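Local structure of EST1E (Clostridium proteoclasticum, 2WTM) at residues C30-G35 with E50-I55; H44-Q49 with T59-M64. The protein hydrolyses esters as a promiscuous feruloyl esterase of the alpha/beta-hydrolase superfamily, probably releasing ferulic acid from plant cell-wall material in the rumen. All blocks are in the same frame, centred on the assembly; numbering follows the deposited sequence.

Contact 1: residues C30-G35 with E50-I55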
ATOM      1  N   CYS A  30     -23.002   5.382   4.141  1.00 12.34           N
ATOM      2  CA  CYS A  30     -22.190   4.154   4.156  1.00 11.38           C
ATOM      3  C   CYS A  30     -21.506   3.975   2.825  1.00 10.71           C
ATOM      4  O   CYS A  30     -22.130   3.916   1.775  1.00 10.90           O
ATOM      5  CB  CYS A  30     -22.976   2.951   4.488  1.00  9.75           C
ATOM      6  SG  CYS A  30     -22.076   1.428   4.770  1.00 12.26           S
ATOM      7  N   ILE A  31     -20.165   3.865   2.864  1.00 11.36           N
ATOM      8  CA  ILE A  31     -19.346   3.497   1.735  1.00 10.86           C
ATOM      9  C   ILE A  31     -19.393   1.962   1.581  1.00 10.43           C
ATOM     10  O   ILE A  31     -19.204   1.216   2.551  1.00 10.41           O
ATOM     11  CB  ILE A  31     -17.906   3.994   1.912  1.00 11.44           C
ATOM     12  CG1 ILE A  31     -17.865   5.537   1.934  1.00 11.43           C
ATOM     13  CG2 ILE A  31     -17.024   3.554   0.746  1.00 11.24           C
ATOM     14  CD1 ILE A  31     -16.575   6.136   2.490  1.00 11.53           C
ATOM     15  N   ILE A  32     -19.616   1.490   0.369  1.00 10.32           N
ATOM     16  CA  ILE A  32     -19.783   0.047   0.086  1.00 10.42           C
ATOM     17  C   ILE A  32     -18.791  -0.343  -0.985  1.00  9.80           C
ATOM     18  O   ILE A  32     -18.806   0.203  -2.102  1.00 10.80           O
ATOM     19  CB  ILE A  32     -21.222  -0.300  -0.443  1.00  9.97           C
ATOM     20  CG1 ILE A  32     -22.230   0.198   0.593  1.00 13.70           C
ATOM     21  CG2 ILE A  32     -21.362  -1.790  -0.582  1.00 13.36           C
ATOM     22  CD1 ILE A  32     -23.696  -0.027   0.130  1.00 13.51           C
ATOM     23  N   ILE A  33     -17.969  -1.334  -0.695  1.00  9.23           N
ATOM     24  CA  ILE A  33     -16.916  -1.815  -1.581  1.00  9.30           C
ATOM     25  C   ILE A  33     -17.109  -3.293  -1.973  1.00 10.24           C
ATOM     26  O   ILE A  33     -17.214  -4.185  -1.130  1.00 10.17           O
ATOM     27  CB  ILE A  33     -15.515  -1.655  -0.952  1.00  9.29           C
ATOM     28  CG1 ILE A  33     -15.290  -0.242  -0.401  1.00  8.73           C
ATOM     29  CG2 ILE A  33     -14.442  -2.078  -1.937  1.00  7.45           C
ATOM     30  CD1 ILE A  33     -15.372   0.859  -1.401  1.00 10.68           C
ATOM     31  N   HIS A  34     -17.199  -3.545  -3.283  1.00 10.93           N
ATOM     32  CA  HIS A  34     -17.379  -4.873  -3.811  1.00 10.07           C
ATOM     33  C   HIS A  34     -16.101  -5.738  -3.751  1.00 10.33           C
ATOM     34  O   HIS A  34     -15.030  -5.245  -3.319  1.00 10.35           O
ATOM     35  CB  HIS A  34     -17.752  -4.705  -5.280  1.00 10.55           C
ATOM     36  CG  HIS A  34     -16.711  -4.006  -6.056  1.00  9.59           C
ATOM     37  ND1 HIS A  34     -15.593  -4.678  -6.523  1.00  7.84           N
ATOM     38  CD2 HIS A  34     -16.566  -2.719  -6.429  1.00  8.60           C
ATOM     39  CE1 HIS A  34     -14.795  -3.804  -7.112  1.00  8.17           C
ATOM     40  NE2 HIS A  34     -15.354  -2.611  -7.074  1.00  9.28           N
ATOM     41  N   GLY A  35     -16.211  -6.983  -4.242  1.00 10.93           N
ATOM     42  CA  GLY A  35     -15.074  -7.897  -4.231  1.00 11.63           C
ATOM     43  C   GLY A  35     -14.296  -8.013  -5.534  1.00 10.95           C
ATOM     44  O   GLY A  35     -14.473  -7.243  -6.492  1.00 11.75           O
ATOM     45  N   GLU A  50     -29.794  -0.974  -0.864  1.00 15.73           N
ATOM     46  CA  GLU A  50     -31.253  -0.651  -0.797  1.00 16.54           C
ATOM     47  C   GLU A  50     -31.744  -0.699   0.613  1.00 14.99           C
ATOM     48  O   GLU A  50     -32.462   0.190   1.058  1.00 17.15           O
ATOM     49  CB  GLU A  50     -32.035  -1.590  -1.709  1.00 17.22           C
ATOM     50  CG  GLU A  50     -31.821  -1.202  -3.164  1.00 20.76           C
ATOM     51  CD  GLU A  50     -32.621  -1.981  -4.171  1.00 22.33           C
ATOM     52  OE1 GLU A  50     -33.122  -3.068  -3.841  1.00 28.56           O
ATOM     53  OE2 GLU A  50     -32.629  -1.537  -5.332  1.00 29.10           O
ATOM     54  N   THR A  51     -31.328  -1.719   1.343  1.00 16.19           N
ATOM     55  CA  THR A  51     -31.603  -1.796   2.755  1.00 16.52           C
ATOM     56  C   THR A  51     -31.152  -0.585   3.554  1.00 16.99           C
ATOM     57  O   THR A  51     -31.864  -0.045   4.381  1.00 16.51           O
ATOM     58  CB  THR A  51     -30.967  -3.072   3.350  1.00 16.16           C
ATOM     59  OG1 THR A  51     -31.542  -4.227   2.721  1.00 20.01           O
ATOM     60  CG2 THR A  51     -31.157  -3.125   4.821  1.00 20.07           C
ATOM     61  N   LEU A  52     -29.907  -0.142   3.324  1.00 14.60           N
ATOM     62  CA  LEU A  52     -29.407   1.020   4.009  1.00 14.33           C
ATOM     63  C   LEU A  52     -30.224   2.260   3.696  1.00 13.75           C
ATOM     64  O   LEU A  52     -30.556   3.012   4.591  1.00 15.80           O
ATOM     65  CB  LEU A  52     -27.888   1.187   3.755  1.00 13.76           C
ATOM     66  CG  LEU A  52     -27.066   0.048   4.338  1.00 15.05           C
ATOM     67  CD1 LEU A  52     -25.709   0.071   3.734  1.00 16.59           C
ATOM     68  CD2 LEU A  52     -26.985   0.230   5.807  1.00 20.52           C
ATOM     69  N   ASN A  53     -30.506   2.501   2.422  1.00 14.54           N
ATOM     70  CA  ASN A  53     -31.283   3.661   2.045  1.00 15.12           C
ATOM     71  C   ASN A  53     -32.674   3.624   2.721  1.00 16.87           C
ATOM     72  O   ASN A  53     -33.173   4.630   3.122  1.00 17.95           O
ATOM     73  CB  ASN A  53     -31.504   3.723   0.515  1.00 16.23           C
ATOM     74  CG  ASN A  53     -30.221   3.784  -0.334  1.00 15.46           C
ATOM     75  OD1 ASN A  53     -30.285   3.401  -1.488  1.00 16.08           O
ATOM     76  ND2 ASN A  53     -29.121   4.310   0.197  1.00 14.73           N
ATOM     77  N   GLU A  54     -33.227   2.444   2.837  1.00 18.66           N
ATOM     78  CA  GLU A  54     -34.548   2.280   3.458  1.00 19.33           C
ATOM     79  C   GLU A  54     -34.605   2.694   4.919  1.00 19.97           C
ATOM     80  O   GLU A  54     -35.633   3.213   5.392  1.00 21.43           O
ATOM     81  CB  GLU A  54     -34.918   0.864   3.229  1.00 23.17           C
ATOM     82  CG  GLU A  54     -36.222   0.498   3.645  1.00 28.63           C
ATOM     83  CD  GLU A  54     -36.507  -0.824   3.114  1.00 33.76           C
ATOM     84  OE1 GLU A  54     -36.354  -1.787   3.906  1.00 36.32           O
ATOM     85  OE2 GLU A  54     -36.809  -0.865   1.889  1.00 40.37           O
ATOM     86  N   ILE A  55     -33.517   2.524   5.687  1.00 17.96           N
ATOM     87  CA  ILE A  55     -33.477   2.989   7.060  1.00 16.39           C
ATOM     88  C   ILE A  55     -32.928   4.410   7.249  1.00 16.18           C
ATOM     89  O   ILE A  55     -32.727   4.877   8.340  1.00 18.23           O
ATOM     90  CB  ILE A  55     -32.729   1.993   7.984  1.00 16.37           C
ATOM     91  CG1 ILE A  55     -31.234   1.883   7.585  1.00 18.20           C
ATOM     92  CG2 ILE A  55     -33.384   0.642   7.921  1.00 17.14           C
ATOM     93  CD1 ILE A  55     -30.410   1.087   8.566  1.00 17.60           C
TER
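Leu52 on the helix carries this contact, meeting Cys30 and Ile32 of the strand through a single methyl. Ahead of it in segment 50-55, Thr51 faces elsewhere, its side chain lying on Thr238 and Lys242 of helix 234-249. Leu52 then aims at the sheet. With CG turned away from its own carbonyl carbon (chi1 -65°), it lowers the CD1 branch to the strand. Leu52 CD1 lies 4.0 Å from Cys30 SG and equally far from Cys30 CB, so the thiol arm is touched along its length. The same methyl, Leu52 CD1, meets Ile32 CD1 at 4.1 Å, the two side chains reaching toward each other tip to tip. Cys30 and Ile32, two residues apart, thus present sulfur and methyl on one face of the sheet, and Leu52 CD1 settles against both. The strand side chain between them, Ile31, points away from the helix. These are van der Waals distances between buried apolar groups, and the buried surface is small, 94 Å². The contact therefore rests on the fit of three side chains, with no polar pair between the two segments. Leu52 also touches Met245, so this last turn of helix 43-54 is wedged between helix 234-249 and the sheet. There strand 27-33 is hydrogen-bonded to strand 58-62 through Cys30 and Ile32 and to strand 99-107 through Ile31, whose side chain meets helix 79-93 on the other face.

Contact 2: residues H44-Q49 with T59-M64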
ATOM      1  N   HIS A  44     -25.922  -8.766  -4.524  1.00 16.24           N
ATOM      2  CA  HIS A  44     -25.759  -8.687  -3.079  1.00 15.66           C
ATOM      3  C   HIS A  44     -25.398  -7.271  -2.618  1.00 15.74           C
ATOM      4  O   HIS A  44     -25.756  -6.853  -1.505  1.00 17.18           O
ATOM      5  CB  HIS A  44     -24.771  -9.765  -2.594  1.00 17.81           C
ATOM      6  CG  HIS A  44     -23.441  -9.713  -3.274  1.00 17.26           C
ATOM      7  ND1 HIS A  44     -23.260 -10.154  -4.564  1.00 19.21           N
ATOM      8  CD2 HIS A  44     -22.230  -9.270  -2.841  1.00 18.94           C
ATOM      9  CE1 HIS A  44     -21.987  -9.977  -4.899  1.00 22.16           C
ATOM     10  NE2 HIS A  44     -21.355  -9.424  -3.879  1.00 20.10           N
ATOM     11  N   ILE A  45     -24.641  -6.554  -3.464  1.00 16.41           N
ATOM     12  CA  ILE A  45     -24.252  -5.163  -3.208  1.00 14.97           C
ATOM     13  C   ILE A  45     -25.472  -4.228  -3.198  1.00 15.42           C
ATOM     14  O   ILE A  45     -25.672  -3.428  -2.273  1.00 15.21           O
ATOM     15  CB  ILE A  45     -23.192  -4.640  -4.188  1.00 14.87           C
ATOM     16  CG1 ILE A  45     -21.931  -5.515  -4.167  1.00 14.04           C
ATOM     17  CG2 ILE A  45     -22.915  -3.148  -3.965  1.00 14.95           C
ATOM     18  CD1 ILE A  45     -21.206  -5.484  -2.822  1.00 16.01           C
ATOM     19  N   VAL A  46     -26.276  -4.363  -4.265  1.00 15.33           N
ATOM     20  CA  VAL A  46     -27.482  -3.579  -4.378  1.00 15.48           C
ATOM     21  C   VAL A  46     -28.471  -3.865  -3.276  1.00 14.50           C
ATOM     22  O   VAL A  46     -29.128  -2.953  -2.787  1.00 15.41           O
ATOM     23  CB  VAL A  46     -28.086  -3.783  -5.795  1.00 15.05           C
ATOM     24  CG1 VAL A  46     -29.491  -3.147  -5.856  1.00 19.32           C
ATOM     25  CG2 VAL A  46     -27.137  -3.169  -6.848  1.00 15.41           C
ATOM     26  N   ALA A  47     -28.599  -5.130  -2.868  1.00 15.82           N
ATOM     27  CA  ALA A  47     -29.472  -5.499  -1.750  1.00 16.08           C
ATOM     28  C   ALA A  47     -29.095  -4.827  -0.456  1.00 16.44           C
ATOM     29  O   ALA A  47     -29.922  -4.245   0.242  1.00 16.41           O
ATOM     30  CB  ALA A  47     -29.548  -7.012  -1.614  1.00 16.57           C
ATOM     31  N   VAL A  48     -27.825  -4.826  -0.148  1.00 14.96           N
ATOM     32  CA  VAL A  48     -27.358  -4.090   0.999  1.00 15.19           C
ATOM     33  C   VAL A  48     -27.560  -2.575   0.886  1.00 14.02           C
ATOM     34  O   VAL A  48     -28.045  -1.896   1.803  1.00 14.59           O
ATOM     35  CB  VAL A  48     -25.887  -4.485   1.265  1.00 14.25           C
ATOM     36  CG1 VAL A  48     -25.318  -3.565   2.323  1.00 15.69           C
ATOM     37  CG2 VAL A  48     -25.772  -5.986   1.700  1.00 15.75           C
ATOM     38  N   GLN A  49     -27.210  -2.007  -0.271  1.00 14.34           N
ATOM     39  CA  GLN A  49     -27.421  -0.606  -0.556  1.00 14.58           C
ATOM     40  C   GLN A  49     -28.880  -0.166  -0.325  1.00 14.31           C
ATOM     41  O   GLN A  49     -29.140   0.821   0.376  1.00 15.30           O
ATOM     42  CB  GLN A  49     -26.988  -0.334  -1.985  1.00 14.91           C
ATOM     43  CG  GLN A  49     -27.367   1.015  -2.461  1.00 13.97           C
ATOM     44  CD  GLN A  49     -28.336   0.956  -3.643  1.00 17.95           C
ATOM     45  OE1 GLN A  49     -28.131   0.222  -4.593  1.00 18.45           O
ATOM     46  NE2 GLN A  49     -29.364   1.834  -3.609  1.00 17.25           N
ATOM     47  N   THR A  59     -25.850   5.972   0.621  1.00 13.30           N
ATOM     48  CA  THR A  59     -24.812   4.987   0.290  1.00 13.92           C
ATOM     49  C   THR A  59     -23.960   5.509  -0.827  1.00 15.06           C
ATOM     50  O   THR A  59     -24.438   6.201  -1.752  1.00 13.53           O
ATOM     51  CB  THR A  59     -25.428   3.646  -0.091  1.00 13.61           C
ATOM     52  OG1 THR A  59     -26.404   3.818  -1.167  1.00 14.42           O
ATOM     53  CG2 THR A  59     -26.058   2.987   1.168  1.00 13.67           C
ATOM     54  N   LEU A  60     -22.675   5.125  -0.779  1.00 13.12           N
ATOM     55  CA  LEU A  60     -21.757   5.475  -1.848  1.00 13.33           C
ATOM     56  C   LEU A  60     -21.090   4.182  -2.194  1.00 12.39           C
ATOM     57  O   LEU A  60     -20.185   3.696  -1.475  1.00 11.80           O
ATOM     58  CB  LEU A  60     -20.768   6.580  -1.441  1.00 14.67           C
ATOM     59  CG  LEU A  60     -19.761   7.184  -2.436  1.00 12.99           C
ATOM     60  CD1 LEU A  60     -20.533   7.790  -3.625  1.00 14.68           C
ATOM     61  CD2 LEU A  60     -18.956   8.191  -1.735  1.00 14.87           C
ATOM     62  N   ARG A  61     -21.570   3.567  -3.273  1.00 12.87           N
ATOM     63  CA  ARG A  61     -20.983   2.404  -3.846  1.00 11.91           C
ATOM     64  C   ARG A  61     -19.867   2.825  -4.781  1.00 12.89           C
ATOM     65  O   ARG A  61     -20.098   3.627  -5.686  1.00 14.73           O
ATOM     66  CB  ARG A  61     -22.015   1.542  -4.600  1.00 11.51           C
ATOM     67  CG  ARG A  61     -23.135   0.906  -3.775  1.00 11.82           C
ATOM     68  CD  ARG A  61     -24.206   0.327  -4.649  1.00 13.39           C
ATOM     69  NE  ARG A  61     -24.967   1.392  -5.310  1.00 15.31           N
ATOM     70  CZ  ARG A  61     -25.608   1.235  -6.449  1.00 15.10           C
ATOM     71  NH1 ARG A  61     -25.500   0.115  -7.086  1.00 14.72           N
ATOM     72  NH2 ARG A  61     -26.394   2.201  -6.950  1.00 17.58           N
ATOM     73  N   ALA A  62     -18.632   2.310  -4.613  1.00 11.58           N
ATOM     74  CA  ALA A  62     -17.513   2.730  -5.475  1.00 10.56           C
ATOM     75  C   ALA A  62     -16.890   1.512  -6.123  1.00 10.13           C
ATOM     76  O   ALA A  62     -16.601   0.495  -5.419  1.00 10.98           O
ATOM     77  CB  ALA A  62     -16.448   3.428  -4.589  1.00  9.77           C
ATOM     78  N   ASP A  63     -16.680   1.577  -7.427  1.00  9.24           N
ATOM     79  CA  ASP A  63     -15.971   0.586  -8.181  1.00 10.53           C
ATOM     80  C   ASP A  63     -14.450   0.887  -7.976  1.00  8.30           C
ATOM     81  O   ASP A  63     -13.976   2.011  -8.169  1.00  9.42           O
ATOM     82  CB  ASP A  63     -16.292   0.668  -9.671  1.00 13.11           C
ATOM     83  CG  ASP A  63     -17.672   0.164 -10.007  1.00 13.34           C
ATOM     84  OD1 ASP A  63     -18.211  -0.636  -9.211  1.00 12.90           O
ATOM     85  OD2 ASP A  63     -18.146   0.549 -11.128  1.00 15.45           O
ATOM     86  N   MET A  64     -13.721  -0.119  -7.546  1.00  9.72           N
ATOM     87  CA  MET A  64     -12.304   0.013  -7.309  1.00 10.21           C
ATOM     88  C   MET A  64     -11.489  -0.108  -8.563  1.00  9.63           C
ATOM     89  O   MET A  64     -11.952  -0.475  -9.624  1.00  9.28           O
ATOM     90  CB  MET A  64     -11.883  -1.070  -6.276  1.00  9.04           C
ATOM     91  CG  MET A  64     -12.691  -0.995  -4.938  1.00  8.65           C
ATOM     92  SD  MET A  64     -12.109   0.404  -3.965  1.00 10.37           S
ATOM     93  CE  MET A  64     -13.213   1.757  -4.472  1.00  9.32           C
TER
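Gln49 and Arg61 make the main polar approach between helix and strand: the amide oxygen sits over the face of the guanidinium, without a hydrogen bond. Gln49 OE1 lies over the centre of the group, 3.3 Å from Arg61 CZ, and the amide and guanidinium planes are 23° apart. Gln49 OE1 is also 3.4 Å from Arg61 NE, but the angle is too poor for a bond. The oxygen's partial negative charge would be favourable over this face. Both groups have polar partners outside the two segments: Arg61 NH2 forms a salt bridge with Asp18 OD2, NH1 binds Ser40 O, and Gln49 NE2 binds Asn53 OD1.

Van der Waals contacts add to this. Ile45 CG2, anti to the backbone N, rests 3.8 Å from Arg61 CD, on the aliphatic part of the arginine; Val46 CG2 comes obliquely to 3.7 Å from Arg61 NH1. Gln49 CG lies only 3.2 Å from Thr59 OG1, a snug approach in which the two side chains cross at about a right angle. That hydroxyl is bonded to Asn53 ND2.

The axes of helix segment 44-49 and strand segment 59-62 come within 10.0 Å at 164°, nearly antiparallel. This is the helix-on-sheet packing of a beta-alpha-beta crossover, here linking strands 27-33 and 58-62 in the alpha/beta-hydrolase fold.

How the contacts relate
Both contacts are buried and belong to one beta-alpha-beta unit: contact 1 seats the end of helix 43-54 on the strand that precedes it, contact 2 seats the preceding turns on the strand that follows. Their centres are about 5 Å apart, and the two strands are neighbours, with Cys30 O to Leu60 N and Ile32 N to Leu60 O, both 2.9 Å, as probable hydrogen bonds. Contact 1, on the strand one place further from the sheet edge at 3-8, is small and wholly apolar. Contact 2, next to strand 11-18, buries more surface and accommodates an arginine whose charge is met outside the contact, by Asp18 of that strand.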